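Local coordinates for protein probable enoyl-CoA hydratase/isomerase (Pseudomonas aeruginosa, PDB 7BOR) that binds coenzyme A in a crotonase-type fold and probably acts as a delta(3)-delta(2)-enoyl-CoA isomerase, at residues V50-T61 and P94-V104; L112-A123 and L173-V184. One frame throughout, in Å; residues are numbered along the deposited sequence.

In the fold
Contact 1 and contact 2 lie side by side in one mixed sheet, their centres about 8 Å apart. Strands 50-54, 95-99, 116-120 and 176-178 follow one another across it in chain order, all parallel, with 176-178 outermost within the chain; both segments of contact 1 precede those of contact 2 along the chain. Strands 95-99 and 116-120 are sheet neighbours, so the two contacts share a seam, where Val95 O meets Asp115 N and Asn100 OD1 probably accepts a hydrogen bond from Gly181 N. The arrangement belongs to the spiral core of the crotonase fold: contact 1 runs on to the coenzyme A pocket, whereas contact 2 forms one edge of the sheet, with helix 182-196 packed on the face that carries Phe118.

Contact 1 of 2, residues V50-T61 and P94-V104; sequences VVLITGGDACFT and PVIAAVNGPAV. With COA (coenzyme A), chain C.
Val51 and Ile53 are stitched to residues 94-98 by four backbone hydrogen bonds in parallel register: Val51 N to Pro94 O, Ile96 N to Val51 O, Ile53 N to Ile96 O and Ala98 N to Ile53 O. Beta-branched residues suit these extended backbones. On one face Ile53 CD1 meets Val95 CG1 at 4.0 Å; Leu52, Ile96 and Ala98 lie on the other.

At the ends of the strands, polar groups take over. Thr54 OG1 donates to Ala98 O (3.0 Å), tilted from the carbonyl plane, and accepts from Gly56 N, closing an ST turn. A water accepts from Gly55 N and Asn100 N, bridging the parting backbones. In this crotonase fold the same two segments meet again beyond the sheet, where Val104 N binds Thr61 O (3.0 Å) and Phe60 N binds Pro102 O (3.1 Å).

Apolar contacts join the loops. Phe60, with CG anti to its N (chi1 -172°), presents one ring face to Val99 CG2, which sits 3.8 Å from the centroid, 7° off the normal, a CH-pi contact. Cys59 SG rests on Pro102 CG (3.6 Å), while Pro102, through CB and CG, and Val104 also touch coenzyme A, Val104 CG1 lying 3.6 Å from C6P.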
loop_
_atom_site.group_PDB
_atom_site.type_symbol
_atom_site.label_atom_id
_atom_site.label_comp_id
_atom_site.label_asym_id
_atom_site.label_seq_id
_atom_site.Cartn_x
_atom_site.Cartn_y
_atom_site.Cartn_z
ATOM N N VAL A 50 12.663 10.992 -4.485
ATOM C CA VAL A 50 11.762 10.423 -3.488
ATOM C C VAL A 50 10.336 10.445 -4.033
ATOM O O VAL A 50 9.910 11.420 -4.667
ATOM C CB VAL A 50 11.854 11.201 -2.157
ATOM C CG1 VAL A 50 10.940 10.604 -1.108
ATOM C CG2 VAL A 50 13.305 11.235 -1.652
ATOM N N VAL A 51 9.578 9.382 -3.736
ATOM C CA VAL A 51 8.147 9.362 -3.996
ATOM C C VAL A 51 7.385 9.405 -2.683
ATOM O O VAL A 51 7.719 8.690 -1.731
ATOM C CB VAL A 51 7.748 8.124 -4.827
ATOM C CG1 VAL A 51 6.207 7.942 -4.835
ATOM C CG2 VAL A 51 8.310 8.237 -6.251
ATOM N N LEU A 52 6.319 10.202 -2.667
ATOM C CA LEU A 52 5.361 10.248 -1.583
ATOM C C LEU A 52 3.991 9.763 -2.061
ATOM O O LEU A 52 3.494 10.206 -3.105
ATOM C CB LEU A 52 5.288 11.674 -1.052
ATOM C CG LEU A 52 4.624 11.881 0.284
ATOM C CD1 LEU A 52 5.338 13.057 0.949
ATOM C CD2 LEU A 52 3.187 12.151 0.032
ATOM N N ILE A 53 3.358 8.893 -1.279
ATOM C CA ILE A 53 2.009 8.420 -1.597
ATOM C C ILE A 53 1.052 8.870 -0.514
ATOM O O ILE A 53 1.308 8.651 0.674
ATOM C CB ILE A 53 1.946 6.888 -1.715
ATOM C CG1 ILE A 53 2.894 6.378 -2.766
ATOM C CG2 ILE A 53 0.557 6.417 -2.162
ATOM C CD1 ILE A 53 2.974 4.866 -2.838
ATOM N N THR A 54 -0.106 9.383 -0.919
ATOM C CA THR A 54 -1.083 9.859 0.051
ATOM C C THR A 54 -2.470 9.964 -0.575
ATOM O O THR A 54 -2.610 10.187 -1.778
ATOM C CB THR A 54 -0.624 11.224 0.609
ATOM O OG1 THR A 54 -1.526 11.685 1.605
ATOM C CG2 THR A 54 -0.556 12.268 -0.497
ATOM N N GLY A 55 -3.488 9.818 0.258
ATOM C CA GLY A 55 -4.839 10.149 -0.125
ATOM C C GLY A 55 -5.296 11.537 0.295
ATOM O O GLY A 55 -6.450 11.888 0.032
ATOM N N GLY A 56 -4.421 12.331 0.912
ATOM C CA GLY A 56 -4.760 13.645 1.435
ATOM C C GLY A 56 -5.054 13.608 2.923
ATOM O O GLY A 56 -4.688 12.675 3.641
ATOM N N ASP A 57 -5.759 14.644 3.382
ATOM C CA ASP A 57 -5.868 14.945 4.803
ATOM C C ASP A 57 -6.847 14.061 5.525
ATOM O O ASP A 57 -6.709 13.894 6.735
ATOM C CB ASP A 57 -6.325 16.404 5.045
ATOM C CG ASP A 57 -5.303 17.421 4.575
ATOM O OD1 ASP A 57 -4.132 17.027 4.353
ATOM O OD2 ASP A 57 -5.676 18.613 4.424
ATOM N N ALA A 58 -7.818 13.485 4.819
ATOM C CA ALA A 58 -8.880 12.740 5.478
ATOM C C ALA A 58 -8.930 11.249 5.166
ATOM O O ALA A 58 -9.584 10.506 5.903
ATOM C CB ALA A 58 -10.242 13.329 5.090
ATOM N N CYS A 59 -8.320 10.795 4.087
ATOM C CA CYS A 59 -8.570 9.421 3.649
ATOM C C CYS A 59 -7.351 8.920 2.907
ATOM O O CYS A 59 -6.777 9.645 2.098
ATOM C CB CYS A 59 -9.835 9.319 2.753
ATOM S SG CYS A 59 -10.284 7.588 2.202
ATOM N N PHE A 60 -6.930 7.691 3.205
ATOM C CA PHE A 60 -5.836 7.120 2.425
ATOM C C PHE A 60 -6.427 6.276 1.264
ATOM O O PHE A 60 -6.552 6.786 0.144
ATOM C CB PHE A 60 -4.888 6.326 3.332
ATOM C CG PHE A 60 -3.621 5.869 2.643
ATOM C CD1 PHE A 60 -2.699 6.781 2.144
ATOM C CD2 PHE A 60 -3.334 4.508 2.501
ATOM C CE1 PHE A 60 -1.536 6.329 1.507
ATOM C CE2 PHE A 60 -2.169 4.065 1.871
ATOM C CZ PHE A 60 -1.269 4.966 1.373
ATOM N N THR A 61 -6.869 5.035 1.512
ATOM C CA THR A 61 -7.652 4.303 0.500
ATOM C C THR A 61 -8.422 3.165 1.158
ATOM O O THR A 61 -7.892 2.477 2.032
ATOM C CB THR A 61 -6.753 3.735 -0.617
ATOM O OG1 THR A 61 -7.529 2.974 -1.570
ATOM C CG2 THR A 61 -5.698 2.803 -0.040
ATOM N N PRO A 94 13.612 5.928 -2.455
ATOM C CA PRO A 94 12.768 6.075 -1.265
ATOM C C PRO A 94 11.296 6.300 -1.590
ATOM O O PRO A 94 10.930 7.185 -2.371
ATOM C CB PRO A 94 13.379 7.270 -0.525
ATOM C CG PRO A 94 14.792 7.244 -0.856
ATOM C CD PRO A 94 14.863 6.722 -2.314
ATOM N N VAL A 95 10.440 5.513 -0.943
ATOM C CA VAL A 95 9.002 5.698 -1.041
ATOM C C VAL A 95 8.449 5.968 0.360
ATOM O O VAL A 95 8.702 5.179 1.273
ATOM C CB VAL A 95 8.306 4.459 -1.629
ATOM C CG1 VAL A 95 6.905 4.817 -1.906
ATOM C CG2 VAL A 95 8.996 3.980 -2.834
ATOM N N ILE A 96 7.648 7.030 0.496
ATOM C CA ILE A 96 7.056 7.472 1.769
ATOM C C ILE A 96 5.539 7.507 1.647
ATOM O O ILE A 96 5.001 8.123 0.725
ATOM C CB ILE A 96 7.593 8.851 2.180
ATOM C CG1 ILE A 96 9.104 8.760 2.334
ATOM C CG2 ILE A 96 6.966 9.356 3.433
ATOM C CD1 ILE A 96 9.766 10.086 2.687
ATOM N N ALA A 97 4.852 6.893 2.608
ATOM C CA ALA A 97 3.407 6.977 2.723
ATOM C C ALA A 97 3.000 7.972 3.796
ATOM O O ALA A 97 3.636 8.069 4.841
ATOM C CB ALA A 97 2.782 5.625 3.081
ATOM N N ALA A 98 1.891 8.668 3.530
ATOM C CA ALA A 98 1.271 9.642 4.430
ATOM C C ALA A 98 -0.207 9.300 4.510
ATOM O O ALA A 98 -0.962 9.536 3.558
ATOM C CB ALA A 98 1.447 11.065 3.922
ATOM N N VAL A 99 -0.628 8.787 5.649
ATOM C CA VAL A 99 -1.882 8.064 5.760
ATOM C C VAL A 99 -2.788 8.792 6.723
ATOM O O VAL A 99 -2.419 9.004 7.879
ATOM C CB VAL A 99 -1.652 6.610 6.235
ATOM C CG1 VAL A 99 -2.996 5.867 6.336
ATOM C CG2 VAL A 99 -0.659 5.879 5.311
ATOM N N ASN A 100 -4.003 9.092 6.272
ATOM C CA ASN A 100 -5.077 9.576 7.126
ATOM C C ASN A 100 -6.324 8.727 6.881
ATOM O O ASN A 100 -6.532 8.214 5.790
ATOM C CB ASN A 100 -5.390 11.057 6.820
ATOM C CG ASN A 100 -4.462 12.033 7.572
ATOM O OD1 ASN A 100 -4.522 12.159 8.795
ATOM N ND2 ASN A 100 -3.630 12.714 6.836
ATOM N N GLY A 101 -7.153 8.596 7.889
ATOM C CA GLY A 101 -8.427 7.955 7.707
ATOM C C GLY A 101 -8.283 6.469 7.431
ATOM O O GLY A 101 -7.448 5.802 8.025
ATOM N N PRO A 102 -9.138 5.911 6.579
ATOM C CA PRO A 102 -9.048 4.466 6.307
ATOM C C PRO A 102 -7.869 4.139 5.420
ATOM O O PRO A 102 -7.496 4.895 4.520
ATOM C CB PRO A 102 -10.378 4.132 5.633
ATOM C CG PRO A 102 -10.851 5.416 5.051
ATOM C CD PRO A 102 -10.336 6.522 5.970
ATOM N N ALA A 103 -7.267 2.986 5.721
ATOM C CA ALA A 103 -6.227 2.329 4.950
ATOM C C ALA A 103 -6.574 0.839 5.030
ATOM O O ALA A 103 -6.204 0.163 6.002
ATOM C CB ALA A 103 -4.837 2.597 5.485
ATOM N N VAL A 104 -7.299 0.332 4.017
ATOM C CA VAL A 104 -7.929 -0.985 4.096
ATOM C C VAL A 104 -7.383 -1.899 3.015
ATOM O O VAL A 104 -7.192 -1.487 1.867
ATOM C CB VAL A 104 -9.442 -0.868 3.962
ATOM C CG1 VAL A 104 -10.097 -2.255 4.162
ATOM C CG2 VAL A 104 -9.940 0.113 4.992
HETATM N N1A COA C . -14.992 -0.476 -3.413
HETATM C C2A COA C . -16.074 0.054 -4.048
HETATM N N3A COA C . -16.793 1.079 -3.498
HETATM C C4A COA C . -16.370 1.550 -2.313
HETATM C C5A COA C . -15.299 1.044 -1.668
HETATM C C6A COA C . -14.598 0.001 -2.236
HETATM N N6A COA C . -13.405 -0.663 -1.690
HETATM N N7A COA C . -15.124 1.715 -0.495
HETATM C C8A COA C . -16.094 2.650 -0.390
HETATM N N9A COA C . -16.819 2.500 -1.493
HETATM C C1B COA C . -17.949 3.425 -1.715
HETATM C C2B COA C . -19.321 2.994 -0.980
HETATM O O2B COA C . -19.903 1.854 -1.728
HETATM C C3B COA C . -19.972 4.121 -1.057
HETATM O O3B COA C . -20.494 4.334 -2.434
HETATM P P3B COA C . -21.750 5.315 -2.746
HETATM O O7A COA C . -21.676 6.585 -1.923
HETATM O O8A COA C . -22.999 4.542 -2.425
HETATM O O9A COA C . -21.667 5.686 -4.197
HETATM C C4B COA C . -18.948 5.263 -0.839
HETATM O O4B COA C . -17.629 4.648 -1.355
HETATM C C5B COA C . -18.794 5.670 0.506
HETATM O O5B COA C . -18.278 4.561 1.169
HETATM P P1A COA C . -18.875 4.179 2.642
HETATM O O1A COA C . -18.573 2.742 3.016
HETATM O O2A COA C . -20.363 4.412 2.773
HETATM O O3A COA C . -18.122 5.240 3.655
HETATM P P2A COA C . -17.840 4.735 5.201
HETATM O O4A COA C . -17.314 5.942 5.972
HETATM O O5A COA C . -19.150 4.185 5.676
HETATM O O6A COA C . -16.773 3.461 5.231
HETATM C CBP COA C . -14.732 2.266 4.834
HETATM C CCP COA C . -15.380 3.693 4.963
HETATM C CDP COA C . -13.347 2.389 4.104
HETATM C CEP COA C . -14.524 1.638 6.235
HETATM C CAP COA C . -15.798 1.455 4.029
HETATM O OAP COA C . -16.063 2.168 2.860
HETATM C C9P COA C . -15.312 0.067 3.616
HETATM O O9P COA C . -15.227 -0.839 4.393
HETATM N N8P COA C . -14.982 -0.085 2.183
HETATM C C7P COA C . -14.492 -1.351 1.634
HETATM C C6P COA C . -13.158 -1.779 2.316
HETATM C C5P COA C . -12.743 -3.115 1.618
HETATM O O5P COA C . -13.281 -4.142 1.846
HETATM N N4P COA C . -11.648 -3.056 0.667
HETATM C C3P COA C . -11.261 -4.251 -0.041
HETATM C C2P COA C . -10.403 -5.130 0.831
HETATM S S1P COA C . -10.008 -6.531 -0.242
HETATM O O HOH W 1 -3.927 9.935 3.141
#

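Contact 2 of 2, residues L112-A123 and L173-V184; sequences LHCDLVFVGRNA and LANAALEDGATV
Asn175 binds both the N-H and the C=O of Val117: its side-chain OD1 accepts from Val117 N (2.8 Å), and its own backbone N donates to Val117 O (2.7 Å). An asparagine suits the spot because its carbonyl imitates the missing strand partner just before the regular pairing starts. With CG beside the backbone N (chi1 -65°), the amide reaches back along strand 116-120, and Leu116 CD2 packs against it.

Parallel pairing then continues through Val119, whose N donates to Ala176 O and whose O accepts from Leu178 N (2.8 Å), and Arg121 N closes on Leu178 O. Small Ala176 lets its CB fit at the edge of the Phe118 ring, in plane, 3.8 Å from CD1. On the opposite face Val119 CG1 meets Ala174 CB. Val184 of helix 182-196 sets CG2 3.4 Å from Gly120 N.

At the far end Asp180 holds the turn Gly120-Ala123. Its OD1 takes Asn122 N (2.9 Å) with the syn lone pair; OD2 takes Asn122 ND2 (2.8 Å), nearly straight at 173°, the donor lying 26° out of the carboxylate plane. Arg121 lays one guanidinium face over the Leu178-Glu179 peptide.

Further out, His187 of the same helix meets the Phe118 ring edge-to-face. Two N-H donors shared between its oxygens, with Arg121 nearby though not in contact, would probably favour a charged Asp180 carboxylate.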
loop_
_atom_site.group_PDB
_atom_site.type_symbol
_atom_site.label_atom_id
_atom_site.label_comp_id
_atom_site.label_asym_id
_atom_site.label_seq_id
_atom_site.Cartn_x
_atom_site.Cartn_y
_atom_site.Cartn_z
ATOM N N LEU A 112 3.636 -1.937 3.781
ATOM C CA LEU A 112 4.731 -2.861 4.068
ATOM C C LEU A 112 5.869 -2.775 3.051
ATOM O O LEU A 112 6.934 -3.328 3.314
ATOM C CB LEU A 112 4.199 -4.303 4.133
ATOM C CG LEU A 112 3.066 -4.465 5.124
ATOM C CD1 LEU A 112 2.458 -5.854 5.003
ATOM C CD2 LEU A 112 3.545 -4.237 6.608
ATOM N N HIS A 113 5.697 -2.054 1.939
ATOM C CA HIS A 113 6.745 -1.883 0.939
ATOM C C HIS A 113 7.246 -0.439 0.863
ATOM O O HIS A 113 8.047 -0.100 -0.025
ATOM C CB HIS A 113 6.229 -2.373 -0.433
ATOM C CG HIS A 113 5.670 -3.746 -0.353
ATOM N ND1 HIS A 113 6.451 -4.867 -0.506
ATOM C CD2 HIS A 113 4.427 -4.191 -0.031
ATOM C CE1 HIS A 113 5.720 -5.941 -0.279
ATOM N NE2 HIS A 113 4.486 -5.559 0.003
ATOM N N CYS A 114 6.827 0.409 1.786
ATOM C CA CYS A 114 7.299 1.779 1.799
ATOM C C CYS A 114 8.496 1.876 2.734
ATOM O O CYS A 114 8.670 1.069 3.657
ATOM C CB CYS A 114 6.182 2.707 2.225
ATOM S SG CYS A 114 4.768 2.851 1.062
ATOM N N ASP A 115 9.342 2.860 2.488
ATOM C CA ASP A 115 10.507 3.023 3.356
ATOM C C ASP A 115 10.213 3.815 4.628
ATOM O O ASP A 115 10.871 3.604 5.657
ATOM C CB ASP A 115 11.600 3.651 2.538
ATOM C CG ASP A 115 11.895 2.786 1.303
ATOM O OD1 ASP A 115 12.391 1.630 1.461
ATOM O OD2 ASP A 115 11.528 3.237 0.206
ATOM N N LEU A 116 9.267 4.723 4.574
ATOM C CA LEU A 116 8.802 5.412 5.761
ATOM C C LEU A 116 7.301 5.480 5.660
ATOM O O LEU A 116 6.742 5.580 4.573
ATOM C CB LEU A 116 9.425 6.785 5.909
ATOM C CG LEU A 116 10.972 6.823 6.035
ATOM C CD1 LEU A 116 11.481 8.293 5.906
ATOM C CD2 LEU A 116 11.510 6.182 7.324
ATOM N N VAL A 117 6.644 5.356 6.802
ATOM C CA VAL A 117 5.186 5.350 6.843
ATOM C C VAL A 117 4.762 6.269 7.973
ATOM O O VAL A 117 5.151 6.043 9.126
ATOM C CB VAL A 117 4.637 3.932 7.065
ATOM C CG1 VAL A 117 3.132 3.949 7.295
ATOM C CG2 VAL A 117 4.922 3.111 5.877
ATOM N N PHE A 118 4.052 7.351 7.638
ATOM C CA PHE A 118 3.480 8.260 8.628
ATOM C C PHE A 118 1.964 8.201 8.585
ATOM O O PHE A 118 1.368 8.215 7.509
ATOM C CB PHE A 118 3.965 9.664 8.380
ATOM C CG PHE A 118 5.423 9.757 8.442
ATOM C CD1 PHE A 118 6.079 9.638 9.659
ATOM C CD2 PHE A 118 6.154 9.853 7.292
ATOM C CE1 PHE A 118 7.478 9.678 9.696
ATOM C CE2 PHE A 118 7.523 9.865 7.304
ATOM C CZ PHE A 118 8.188 9.820 8.501
ATOM N N VAL A 119 1.347 8.175 9.763
ATOM C CA VAL A 119 -0.090 7.979 9.859
ATOM C C VAL A 119 -0.637 8.963 10.861
ATOM O O VAL A 119 0.021 9.278 11.860
ATOM C CB VAL A 119 -0.478 6.547 10.318
ATOM C CG1 VAL A 119 0.092 5.491 9.427
ATOM C CG2 VAL A 119 0.014 6.268 11.770
ATOM N N GLY A 120 -1.877 9.399 10.637
ATOM C CA GLY A 120 -2.613 10.037 11.713
ATOM C C GLY A 120 -2.895 9.073 12.842
ATOM O O GLY A 120 -3.162 7.881 12.625
ATOM N N ARG A 121 -2.852 9.614 14.064
ATOM C CA ARG A 121 -3.070 8.766 15.231
ATOM C C ARG A 121 -4.345 7.944 15.111
ATOM O O ARG A 121 -4.468 6.842 15.699
ATOM C CB ARG A 121 -3.119 9.619 16.510
ATOM C CG ARG A 121 -1.885 9.709 17.186
ATOM C CD ARG A 121 -2.087 10.461 18.596
ATOM N NE ARG A 121 -2.347 11.874 18.376
ATOM C CZ ARG A 121 -1.406 12.822 18.303
ATOM N NH1 ARG A 121 -1.769 14.088 18.135
ATOM N NH2 ARG A 121 -0.110 12.519 18.415
ATOM N N ASN A 122 -5.383 8.582 14.574
ATOM C CA ASN A 122 -6.699 7.973 14.494
ATOM C C ASN A 122 -6.992 7.404 13.114
ATOM O O ASN A 122 -8.162 7.153 12.803
ATOM C CB ASN A 122 -7.822 8.981 14.861
ATOM C CG ASN A 122 -7.767 9.414 16.347
ATOM O OD1 ASN A 122 -8.222 8.711 17.239
ATOM N ND2 ASN A 122 -7.158 10.552 16.586
ATOM N N ALA A 123 -5.977 7.230 12.269
ATOM C CA ALA A 123 -6.248 6.517 11.033
ATOM C C ALA A 123 -6.785 5.144 11.398
ATOM O O ALA A 123 -6.588 4.666 12.514
ATOM C CB ALA A 123 -4.988 6.415 10.163
ATOM N N LEU A 173 4.779 -0.877 12.164
ATOM C CA LEU A 173 4.291 -0.692 10.806
ATOM C C LEU A 173 4.346 0.780 10.346
ATOM O O LEU A 173 4.578 1.074 9.157
ATOM C CB LEU A 173 2.872 -1.237 10.741
ATOM C CG LEU A 173 2.687 -2.722 11.022
ATOM C CD1 LEU A 173 1.265 -3.156 10.884
ATOM C CD2 LEU A 173 3.568 -3.515 10.027
ATOM N N ALA A 174 4.105 1.721 11.232
ATOM C CA ALA A 174 4.355 3.109 10.893
ATOM C C ALA A 174 5.575 3.595 11.669
ATOM O O ALA A 174 5.900 3.073 12.736
ATOM C CB ALA A 174 3.143 3.998 11.194
ATOM N N ASN A 175 6.262 4.595 11.113
ATOM C CA ASN A 175 7.406 5.172 11.812
ATOM C C ASN A 175 6.948 6.173 12.881
ATOM O O ASN A 175 7.653 6.367 13.869
ATOM C CB ASN A 175 8.352 5.890 10.850
ATOM C CG ASN A 175 8.999 4.942 9.867
ATOM O OD1 ASN A 175 8.378 4.576 8.855
ATOM N ND2 ASN A 175 10.234 4.492 10.186
ATOM N N ALA A 176 5.796 6.814 12.689
ATOM C CA ALA A 176 5.276 7.792 13.646
ATOM C C ALA A 176 3.781 7.953 13.438
ATOM O O ALA A 176 3.298 7.942 12.300
ATOM C CB ALA A 176 5.970 9.160 13.467
ATOM N N ALA A 177 3.059 8.108 14.543
ATOM C CA ALA A 177 1.653 8.462 14.537
ATOM C C ALA A 177 1.555 9.947 14.909
ATOM O O ALA A 177 2.120 10.383 15.922
ATOM C CB ALA A 177 0.854 7.613 15.522
ATOM N N LEU A 178 0.846 10.710 14.101
ATOM C CA LEU A 178 0.835 12.158 14.223
ATOM C C LEU A 178 -0.584 12.687 14.312
ATOM O O LEU A 178 -1.560 11.984 14.062
ATOM C CB LEU A 178 1.575 12.783 13.032
ATOM C CG LEU A 178 2.964 12.152 12.869
ATOM C CD1 LEU A 178 3.548 12.246 11.479
ATOM C CD2 LEU A 178 3.890 12.782 13.897
ATOM N N GLU A 179 -0.677 13.963 14.697
ATOM C CA GLU A 179 -1.904 14.722 14.574
ATOM C C GLU A 179 -2.579 14.441 13.244
ATOM O O GLU A 179 -1.974 14.601 12.189
ATOM C CB GLU A 179 -1.560 16.205 14.683
ATOM C CG GLU A 179 -2.717 17.176 14.957
ATOM C CD GLU A 179 -2.188 18.609 15.019
ATOM O OE1 GLU A 179 -2.504 19.415 14.118
ATOM O OE2 GLU A 179 -1.397 18.906 15.941
ATOM N N ASP A 180 -3.836 14.046 13.291
ATOM C CA ASP A 180 -4.537 13.679 12.065
ATOM C C ASP A 180 -4.683 14.881 11.134
ATOM O O ASP A 180 -4.882 16.024 11.567
ATOM C CB ASP A 180 -5.904 13.112 12.408
ATOM C CG ASP A 180 -5.814 11.882 13.293
ATOM O OD1 ASP A 180 -5.582 10.791 12.751
ATOM O OD2 ASP A 180 -5.957 12.001 14.541
ATOM N N GLY A 181 -4.589 14.609 9.836
ATOM C CA GLY A 181 -4.882 15.601 8.834
ATOM C C GLY A 181 -3.626 16.090 8.151
ATOM O O GLY A 181 -2.675 15.353 7.948
ATOM N N ALA A 182 -3.594 17.376 7.848
ATOM C CA ALA A 182 -2.471 17.949 7.114
ATOM C C ALA A 182 -1.117 17.670 7.760
ATOM O O ALA A 182 -0.111 17.531 7.057
ATOM C CB ALA A 182 -2.678 19.450 6.970
ATOM N N THR A 183 -1.032 17.662 9.093
ATOM C CA THR A 183 0.279 17.440 9.721
ATOM C C THR A 183 0.983 16.195 9.182
ATOM O O THR A 183 2.214 16.168 9.010
ATOM C CB THR A 183 0.111 17.309 11.218
ATOM O OG1 THR A 183 -0.683 18.393 11.671
ATOM C CG2 THR A 183 1.451 17.309 11.941
ATOM N N VAL A 184 0.217 15.137 8.948
ATOM C CA VAL A 184 0.810 13.876 8.510
ATOM C C VAL A 184 1.548 14.088 7.206
ATOM O O VAL A 184 2.717 13.672 7.041
ATOM C CB VAL A 184 -0.282 12.800 8.380
ATOM C CG1 VAL A 184 0.330 11.501 7.726
ATOM C CG2 VAL A 184 -0.858 12.530 9.740
#